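Local coordinates for protein kallikrein-10 (Homo sapiens, PDB 5LPE) that is a secreted, zymogen-like serine peptidase of the trypsin-like kallikrein family that is inhibited by zinc and has a tumour-suppressor role in breast and prostate cancer, at residues C159-N170 against Q212-Y223; R112-A121 against L191-G199. One frame throughout, in Å; residues are numbered along the deposited sequence.

Contact 1: C159-N170 against Q212-Y223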
# COMPACT_ATOMS: atom_id res chain seq x y z
N CYS A 159 -9.58 -0.27 17.06
CA CYS A 159 -8.32 -0.95 16.80
C CYS A 159 -7.45 -1.03 18.05
O CYS A 159 -6.59 -1.91 18.13
CB CYS A 159 -7.55 -0.24 15.70
SG CYS A 159 -6.78 -1.38 14.57
N GLU A 160 -7.68 -0.15 19.02
CA GLU A 160 -7.05 -0.28 20.32
C GLU A 160 -7.62 -1.47 21.08
O GLU A 160 -6.99 -1.94 22.03
CB GLU A 160 -7.23 1.02 21.12
CG GLU A 160 -6.11 1.34 22.10
CD GLU A 160 -6.28 0.69 23.46
OE1 GLU A 160 -5.30 0.67 24.23
OE2 GLU A 160 -7.39 0.20 23.78
N VAL A 161 -8.79 -1.95 20.67
CA VAL A 161 -9.35 -3.16 21.26
C VAL A 161 -8.58 -4.39 20.80
O VAL A 161 -8.23 -5.25 21.60
CB VAL A 161 -10.85 -3.26 20.90
CG1 VAL A 161 -11.35 -4.70 21.00
CG2 VAL A 161 -11.65 -2.34 21.81
N PHE A 162 -8.28 -4.47 19.51
CA PHE A 162 -7.54 -5.63 19.02
C PHE A 162 -6.06 -5.53 19.33
O PHE A 162 -5.39 -6.57 19.46
CB PHE A 162 -7.74 -5.78 17.53
CG PHE A 162 -9.13 -6.13 17.15
CD1 PHE A 162 -10.08 -5.13 16.96
CD2 PHE A 162 -9.50 -7.45 17.01
CE1 PHE A 162 -11.37 -5.45 16.61
CE2 PHE A 162 -10.79 -7.79 16.66
CZ PHE A 162 -11.73 -6.78 16.47
N TYR A 163 -5.53 -4.32 19.46
CA TYR A 163 -4.11 -4.07 19.69
C TYR A 163 -3.97 -3.07 20.83
O TYR A 163 -3.60 -1.91 20.60
CB TYR A 163 -3.43 -3.56 18.42
CG TYR A 163 -3.66 -4.44 17.22
CD1 TYR A 163 -3.03 -5.67 17.11
CD2 TYR A 163 -4.50 -4.04 16.19
CE1 TYR A 163 -3.24 -6.48 16.02
CE2 TYR A 163 -4.71 -4.85 15.09
CZ TYR A 163 -4.07 -6.07 15.02
OH TYR A 163 -4.26 -6.91 13.93
N PRO A 164 -4.27 -3.48 22.05
CA PRO A 164 -4.19 -2.54 23.18
C PRO A 164 -2.77 -2.05 23.41
O PRO A 164 -1.85 -2.83 23.62
CB PRO A 164 -4.70 -3.37 24.37
CG PRO A 164 -4.54 -4.78 23.94
CD PRO A 164 -4.71 -4.82 22.47
N GLY A 165 -2.62 -0.73 23.44
CA GLY A 165 -1.31 -0.11 23.44
C GLY A 165 -0.86 0.39 22.09
O GLY A 165 0.30 0.79 21.96
N VAL A 166 -1.72 0.37 21.08
CA VAL A 166 -1.32 0.91 19.79
C VAL A 166 -1.52 2.41 19.80
O VAL A 166 -2.51 2.93 20.33
CB VAL A 166 -2.08 0.24 18.61
CG1 VAL A 166 -3.57 0.59 18.61
CG2 VAL A 166 -1.46 0.64 17.30
N VAL A 167 -0.58 3.13 19.19
CA VAL A 167 -0.70 4.55 18.93
C VAL A 167 -1.32 4.72 17.55
O VAL A 167 -0.72 4.32 16.55
CB VAL A 167 0.67 5.25 19.02
CG1 VAL A 167 0.62 6.66 18.43
CG2 VAL A 167 1.12 5.29 20.51
N THR A 168 -2.49 5.36 17.49
CA THR A 168 -3.03 5.34 16.15
C THR A 168 -2.66 6.60 15.39
O THR A 168 -1.59 6.67 14.77
CB THR A 168 -4.54 5.20 16.19
OG1 THR A 168 -5.09 6.02 15.15
CG2 THR A 168 -5.09 5.59 17.56
N ASN A 169 -3.54 7.59 15.46
CA ASN A 169 -3.33 8.98 15.07
C ASN A 169 -2.94 9.20 13.61
O ASN A 169 -3.69 9.87 12.87
CB ASN A 169 -2.21 9.54 15.96
CG ASN A 169 -2.37 11.02 16.26
OD1 ASN A 169 -3.15 11.40 17.13
ND2 ASN A 169 -1.60 11.85 15.57
N ASN A 170 -1.93 8.45 13.15
CA ASN A 170 -1.44 8.48 11.79
C ASN A 170 -1.80 7.20 11.04
O ASN A 170 -1.38 7.01 9.89
CB ASN A 170 0.06 8.80 11.77
CG ASN A 170 0.34 10.25 12.08
OD1 ASN A 170 -0.45 11.11 11.75
ND2 ASN A 170 1.50 10.55 12.65
N GLN A 212 -11.44 -11.48 11.45
CA GLN A 212 -11.91 -10.77 12.63
C GLN A 212 -10.95 -9.64 13.01
O GLN A 212 -11.40 -8.59 13.46
CB GLN A 212 -12.13 -11.76 13.78
CG GLN A 212 -13.29 -12.75 13.49
CD GLN A 212 -13.90 -13.43 14.73
OE1 GLN A 212 -13.66 -13.03 15.86
NE2 GLN A 212 -14.70 -14.47 14.50
N HIS A 213 -9.62 -9.83 12.79
CA HIS A 213 -8.81 -8.68 13.20
C HIS A 213 -8.59 -7.72 12.02
O HIS A 213 -8.38 -8.16 10.89
CB HIS A 213 -7.46 -9.14 13.73
CG HIS A 213 -6.63 -9.85 12.72
ND1 HIS A 213 -6.98 -11.09 12.21
CD2 HIS A 213 -5.50 -9.49 12.08
CE1 HIS A 213 -6.07 -11.47 11.32
NE2 HIS A 213 -5.17 -10.51 11.22
N PRO A 214 -8.64 -6.41 12.28
CA PRO A 214 -8.33 -5.43 11.23
C PRO A 214 -6.83 -5.25 11.02
O PRO A 214 -6.01 -5.46 11.91
CB PRO A 214 -8.96 -4.14 11.77
CG PRO A 214 -8.72 -4.26 13.22
CD PRO A 214 -9.02 -5.73 13.53
N ALA A 215 -6.49 -4.82 9.81
CA ALA A 215 -5.11 -4.50 9.52
C ALA A 215 -4.84 -3.05 9.84
O ALA A 215 -5.75 -2.25 10.05
CB ALA A 215 -4.79 -4.78 8.05
N VAL A 216 -3.56 -2.68 9.78
CA VAL A 216 -3.10 -1.38 10.21
C VAL A 216 -2.38 -0.75 9.03
O VAL A 216 -1.34 -1.25 8.59
CB VAL A 216 -2.20 -1.46 11.45
CG1 VAL A 216 -1.59 -0.09 11.77
CG2 VAL A 216 -2.98 -1.97 12.63
N TYR A 217 -2.95 0.33 8.51
CA TYR A 217 -2.42 1.04 7.36
C TYR A 217 -1.89 2.40 7.79
O TYR A 217 -2.40 3.02 8.73
CB TYR A 217 -3.50 1.24 6.30
CG TYR A 217 -3.92 -0.02 5.59
CD1 TYR A 217 -4.81 -0.91 6.18
CD2 TYR A 217 -3.46 -0.30 4.31
CE1 TYR A 217 -5.20 -2.06 5.52
CE2 TYR A 217 -3.85 -1.45 3.63
CZ TYR A 217 -4.73 -2.34 4.24
OH TYR A 217 -5.11 -3.49 3.57
N THR A 218 -0.85 2.86 7.10
CA THR A 218 -0.39 4.22 7.32
C THR A 218 -1.40 5.18 6.71
O THR A 218 -1.84 4.99 5.58
CB THR A 218 0.99 4.43 6.72
OG1 THR A 218 1.89 3.44 7.24
CG2 THR A 218 1.53 5.82 7.09
N GLN A 219 -1.80 6.21 7.45
CA GLN A 219 -2.80 7.14 6.94
C GLN A 219 -2.09 8.16 6.05
O GLN A 219 -1.35 9.00 6.55
CB GLN A 219 -3.51 7.80 8.11
CG GLN A 219 -4.74 8.58 7.78
CD GLN A 219 -5.38 9.14 9.03
OE1 GLN A 219 -4.73 9.24 10.07
NE2 GLN A 219 -6.64 9.50 8.93
N ILE A 220 -2.37 8.11 4.75
CA ILE A 220 -1.52 8.80 3.77
C ILE A 220 -1.85 10.29 3.68
O ILE A 220 -0.99 11.09 3.31
CB ILE A 220 -1.64 8.08 2.40
CG1 ILE A 220 -1.24 6.61 2.53
CG2 ILE A 220 -0.75 8.70 1.35
CD1 ILE A 220 0.20 6.34 3.00
N CYS A 221 -3.08 10.69 4.03
CA CYS A 221 -3.51 12.09 4.07
C CYS A 221 -2.82 12.90 5.16
O CYS A 221 -3.03 14.11 5.22
CB CYS A 221 -5.01 12.20 4.30
SG CYS A 221 -5.51 11.66 5.97
N LYS A 222 -2.07 12.24 6.05
CA LYS A 222 -1.24 12.93 7.03
C LYS A 222 0.19 13.13 6.57
O LYS A 222 0.95 13.82 7.26
CB LYS A 222 -1.21 12.15 8.36
CG LYS A 222 -2.56 11.65 8.85
CD LYS A 222 -3.53 12.80 9.03
CE LYS A 222 -4.52 12.51 10.12
NZ LYS A 222 -5.42 13.69 10.26
N TYR A 223 0.60 12.48 5.48
CA TYR A 223 1.97 12.52 4.99
C TYR A 223 2.16 13.36 3.73
O TYR A 223 3.25 13.35 3.14
CB TYR A 223 2.47 11.08 4.81
CG TYR A 223 2.65 10.42 6.17
CD1 TYR A 223 1.58 9.80 6.80
CD2 TYR A 223 3.86 10.48 6.85
CE1 TYR A 223 1.72 9.22 8.04
CE2 TYR A 223 4.01 9.89 8.12
CZ TYR A 223 2.93 9.26 8.70
OH TYR A 223 3.03 8.68 9.94
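Phe162 and His213 approach to 6.7 Å between their CA atoms, Asn170 and Gln219 to 5.2 Å between theirs, and the loop between these two points bows away from strand 215-219. At the first point Pro214 meets one face of the Phe162 ring with its CD, which sits over the ring centre, 3.6 Å from the centroid, as a CH-pi contact. On the same proline, CG touches Cys159 SG at 3.7 Å. Tyr163 CG is anti to the carbonyl carbon (chi1 -53°), which sends the phenol toward the strand. Tyr163 OH comes within 3.0 Å of Pro214 O, a possible hydrogen bond; this oxygen lies at the edge of the Tyr163 ring, near its plane. Trp203 meets the Tyr163 ring edge-to-face, and Val216 CG2 packs on Tyr163 CE2 at 4.2 Å. The strand belongs to the C-terminal beta barrel of the chymotrypsin fold. The short helical turn 159-162 packs mainly on the residues leading into it and is tied by the Cys159-Cys173 disulfide to the neighbouring strand 171-176. At the second point Gln219 N points at Asn170 O, a doubtful bond because that oxygen is crowded in the model. Asn170 CB meets Tyr223 OH at 3.5 Å, the amide plane turned 65° from the phenol ring. That hydroxyl is hydrogen-bonded to His94 ND1. Asn170 OD1 rests on the aliphatic start of Lys222. Lys222 NZ pairs with a sulfate, probably from the crystallisation liquor.

Contact 2: R112-A121 against L191-G199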
# COMPACT_ATOMS: atom_id res chain seq x y z
N ARG A 112 -0.99 3.69 -14.69
CA ARG A 112 -1.15 5.09 -14.33
C ARG A 112 -0.80 5.29 -12.86
O ARG A 112 -0.92 4.37 -12.04
CB ARG A 112 -2.59 5.60 -14.53
CG ARG A 112 -3.16 5.60 -15.92
CD ARG A 112 -4.53 4.92 -15.98
NE ARG A 112 -5.43 5.33 -14.90
CZ ARG A 112 -6.67 4.88 -14.74
NH1 ARG A 112 -7.19 4.00 -15.60
NH2 ARG A 112 -7.42 5.30 -13.73
N ALA A 113 -0.45 6.51 -12.51
CA ALA A 113 -0.36 6.81 -11.10
C ALA A 113 -1.76 6.79 -10.46
O ALA A 113 -2.79 6.93 -11.12
CB ALA A 113 0.32 8.16 -10.86
N LEU A 114 -1.78 6.58 -9.13
CA LEU A 114 -2.96 6.68 -8.28
C LEU A 114 -3.01 8.07 -7.65
O LEU A 114 -2.05 8.50 -7.00
CB LEU A 114 -2.94 5.60 -7.19
CG LEU A 114 -4.19 4.89 -6.65
CD1 LEU A 114 -3.89 4.38 -5.25
CD2 LEU A 114 -5.50 5.67 -6.75
N GLN A 115 -4.12 8.78 -7.88
CA GLN A 115 -4.31 10.09 -7.27
C GLN A 115 -4.08 9.98 -5.76
O GLN A 115 -4.62 9.10 -5.10
CB GLN A 115 -5.73 10.58 -7.57
CG GLN A 115 -6.03 12.00 -7.11
CD GLN A 115 -7.47 12.37 -7.34
OE1 GLN A 115 -7.79 13.52 -7.66
NE2 GLN A 115 -8.36 11.40 -7.15
N LEU A 116 -3.24 10.87 -5.23
CA LEU A 116 -2.98 10.99 -3.80
C LEU A 116 -4.18 11.58 -3.06
O LEU A 116 -5.02 12.26 -3.66
CB LEU A 116 -1.74 11.86 -3.61
CG LEU A 116 -0.43 11.22 -4.05
CD1 LEU A 116 0.63 12.28 -4.26
CD2 LEU A 116 -0.02 10.15 -3.03
N PRO A 117 -4.31 11.32 -1.76
CA PRO A 117 -5.47 11.85 -1.02
C PRO A 117 -5.40 13.37 -0.94
O PRO A 117 -4.35 13.94 -0.62
CB PRO A 117 -5.34 11.21 0.37
CG PRO A 117 -3.91 11.00 0.54
CD PRO A 117 -3.38 10.62 -0.86
N TYR A 118 -6.52 14.02 -1.26
CA TYR A 118 -6.74 15.44 -1.03
C TYR A 118 -7.53 15.69 0.25
O TYR A 118 -7.89 16.84 0.54
CB TYR A 118 -7.43 16.07 -2.25
CG TYR A 118 -8.74 15.42 -2.63
CD1 TYR A 118 -8.77 14.30 -3.44
CD2 TYR A 118 -9.94 15.93 -2.17
CE1 TYR A 118 -9.96 13.72 -3.79
CE2 TYR A 118 -11.14 15.35 -2.51
CZ TYR A 118 -11.14 14.25 -3.32
OH TYR A 118 -12.35 13.69 -3.66
N ARG A 119 -7.75 14.65 1.05
CA ARG A 119 -8.76 14.58 2.09
C ARG A 119 -8.53 13.27 2.84
O ARG A 119 -7.98 12.32 2.28
CB ARG A 119 -10.15 14.61 1.43
CG ARG A 119 -11.38 14.88 2.25
CD ARG A 119 -12.64 14.60 1.38
NE ARG A 119 -12.71 13.20 0.94
CZ ARG A 119 -13.01 12.18 1.74
NH1 ARG A 119 -13.26 12.40 3.03
NH2 ARG A 119 -13.06 10.93 1.27
N CYS A 120 -8.99 13.21 4.09
CA CYS A 120 -8.85 12.01 4.90
C CYS A 120 -10.15 11.22 4.88
O CYS A 120 -11.24 11.79 4.93
CB CYS A 120 -8.48 12.34 6.35
SG CYS A 120 -6.85 13.05 6.64
N ALA A 121 -10.02 9.90 4.78
CA ALA A 121 -11.18 9.04 4.75
C ALA A 121 -11.66 8.80 6.17
O ALA A 121 -10.85 8.65 7.09
CB ALA A 121 -10.85 7.73 4.05
N LEU A 191 -4.39 0.79 0.14
CA LEU A 191 -5.82 0.86 0.46
C LEU A 191 -6.40 2.03 -0.33
O LEU A 191 -6.03 3.18 -0.11
CB LEU A 191 -6.05 1.02 1.96
CG LEU A 191 -7.50 1.12 2.46
CD1 LEU A 191 -7.68 0.38 3.74
CD2 LEU A 191 -7.84 2.55 2.69
N VAL A 192 -7.31 1.73 -1.25
CA VAL A 192 -7.94 2.73 -2.09
C VAL A 192 -9.34 3.01 -1.56
O VAL A 192 -10.07 2.07 -1.21
CB VAL A 192 -7.96 2.26 -3.56
CG1 VAL A 192 -8.49 3.35 -4.49
CG2 VAL A 192 -6.57 1.79 -4.00
N CYS A 193 -9.73 4.29 -1.48
CA CYS A 193 -11.10 4.70 -1.19
C CYS A 193 -11.54 5.71 -2.23
O CYS A 193 -10.96 6.80 -2.32
CB CYS A 193 -11.25 5.32 0.20
SG CYS A 193 -10.43 4.48 1.55
N ASP A 194 -12.58 5.38 -2.99
CA ASP A 194 -13.08 6.23 -4.07
C ASP A 194 -11.95 6.64 -5.02
O ASP A 194 -11.79 7.82 -5.38
CB ASP A 194 -13.81 7.46 -3.51
CG ASP A 194 -15.06 7.82 -4.32
OD1 ASP A 194 -15.13 7.39 -5.49
OD2 ASP A 194 -15.96 8.55 -3.80
N GLU A 195 -11.18 5.63 -5.46
CA GLU A 195 -10.05 5.84 -6.38
C GLU A 195 -9.07 6.91 -5.89
O GLU A 195 -8.50 7.68 -6.68
CB GLU A 195 -10.56 6.15 -7.79
CG GLU A 195 -11.05 4.90 -8.52
CD GLU A 195 -10.30 4.71 -9.79
OE1 GLU A 195 -10.70 3.85 -10.60
OE2 GLU A 195 -9.30 5.42 -9.98
N THR A 196 -8.91 6.96 -4.57
CA THR A 196 -7.86 7.67 -3.86
C THR A 196 -7.05 6.67 -3.03
O THR A 196 -7.53 5.59 -2.67
CB THR A 196 -8.44 8.76 -2.93
OG1 THR A 196 -9.83 8.50 -2.72
CG2 THR A 196 -8.28 10.17 -3.50
N LEU A 197 -5.81 7.05 -2.71
CA LEU A 197 -4.91 6.25 -1.90
C LEU A 197 -5.01 6.78 -0.48
O LEU A 197 -4.50 7.86 -0.19
CB LEU A 197 -3.48 6.38 -2.41
CG LEU A 197 -2.38 5.68 -1.65
CD1 LEU A 197 -2.33 4.21 -2.07
CD2 LEU A 197 -1.12 6.39 -1.97
N GLN A 198 -5.67 6.04 0.40
CA GLN A 198 -5.72 6.49 1.77
C GLN A 198 -4.70 5.79 2.69
O GLN A 198 -4.42 6.32 3.77
CB GLN A 198 -7.15 6.33 2.31
CG GLN A 198 -8.16 7.28 1.64
CD GLN A 198 -7.98 8.74 2.07
OE1 GLN A 198 -7.34 9.02 3.08
NE2 GLN A 198 -8.54 9.65 1.30
N GLY A 199 -4.08 4.69 2.27
CA GLY A 199 -3.23 3.97 3.20
C GLY A 199 -2.25 3.02 2.55
O GLY A 199 -2.53 2.45 1.50
O HOH W 1 -7.92 8.61 6.23
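Gln198 uses both ends of its side-chain amide on the backbone of the loop 112-121. Its NE2 donates to Arg119 O at 2.9 Å and 166°. The acceptor lies in the amide plane of Gln198, but the donor stands 36° above the Arg119 carbonyl plane. OE1 takes a weak bond from Ala121 N at 3.3 Å, and a water donates to both OE1 and Ala121 O. A bend at chi2 (-71°) turns the amide toward the loop, where Ala121 CB packs on CG and CD. Replacing Gln198 by an alanine would probably leave Arg119 O without its amide donor and Ala121 N without its side-chain acceptor. Gln198 and Gly199 form a classic beta bulge opposite Leu191, in a hairpin of the C-terminal barrel closed by a tight turn at Asp194 and Glu195. The loop 112-121 belongs to the connection between the two barrels. Leu114 and Leu197 cross at about a right angle, with Leu114 CD1 3.5 Å from Leu197 CB and 3.9 Å from Val192 CG2. Leu116 CD2 lies alongside Leu197 CD2 at 4.1 Å. Leu197 also touches Val32 and Val34 of the N-terminal barrel. A weak bond runs from Leu197 N to Gln115 O.

Overall arrangement
The two contacts interlock along the chain, in the order 112-121, 159-170, 191-199, 212-223. Their centres are about 17 Å apart. Both reach the C-terminal barrel, where strands 196-203 and 215-219 are antiparallel neighbours. Contact 1 lies on the 215-219 side, contact 2 on the hairpin that includes 196-199. The disulfide Cys120-Cys221 joins them covalently, and a probable hydrogen bond runs from Ile220 N to Gln198 O. The connection between the barrels is thus fastened just beyond strand 215-219. Contact 1 comes closer to the active site: the side chain of Thr218 is about 3 Å, at their nearest atoms, from that of Asp95, a zinc ligand and, by similarity, a charge-relay residue. Contact 2 lies away from it.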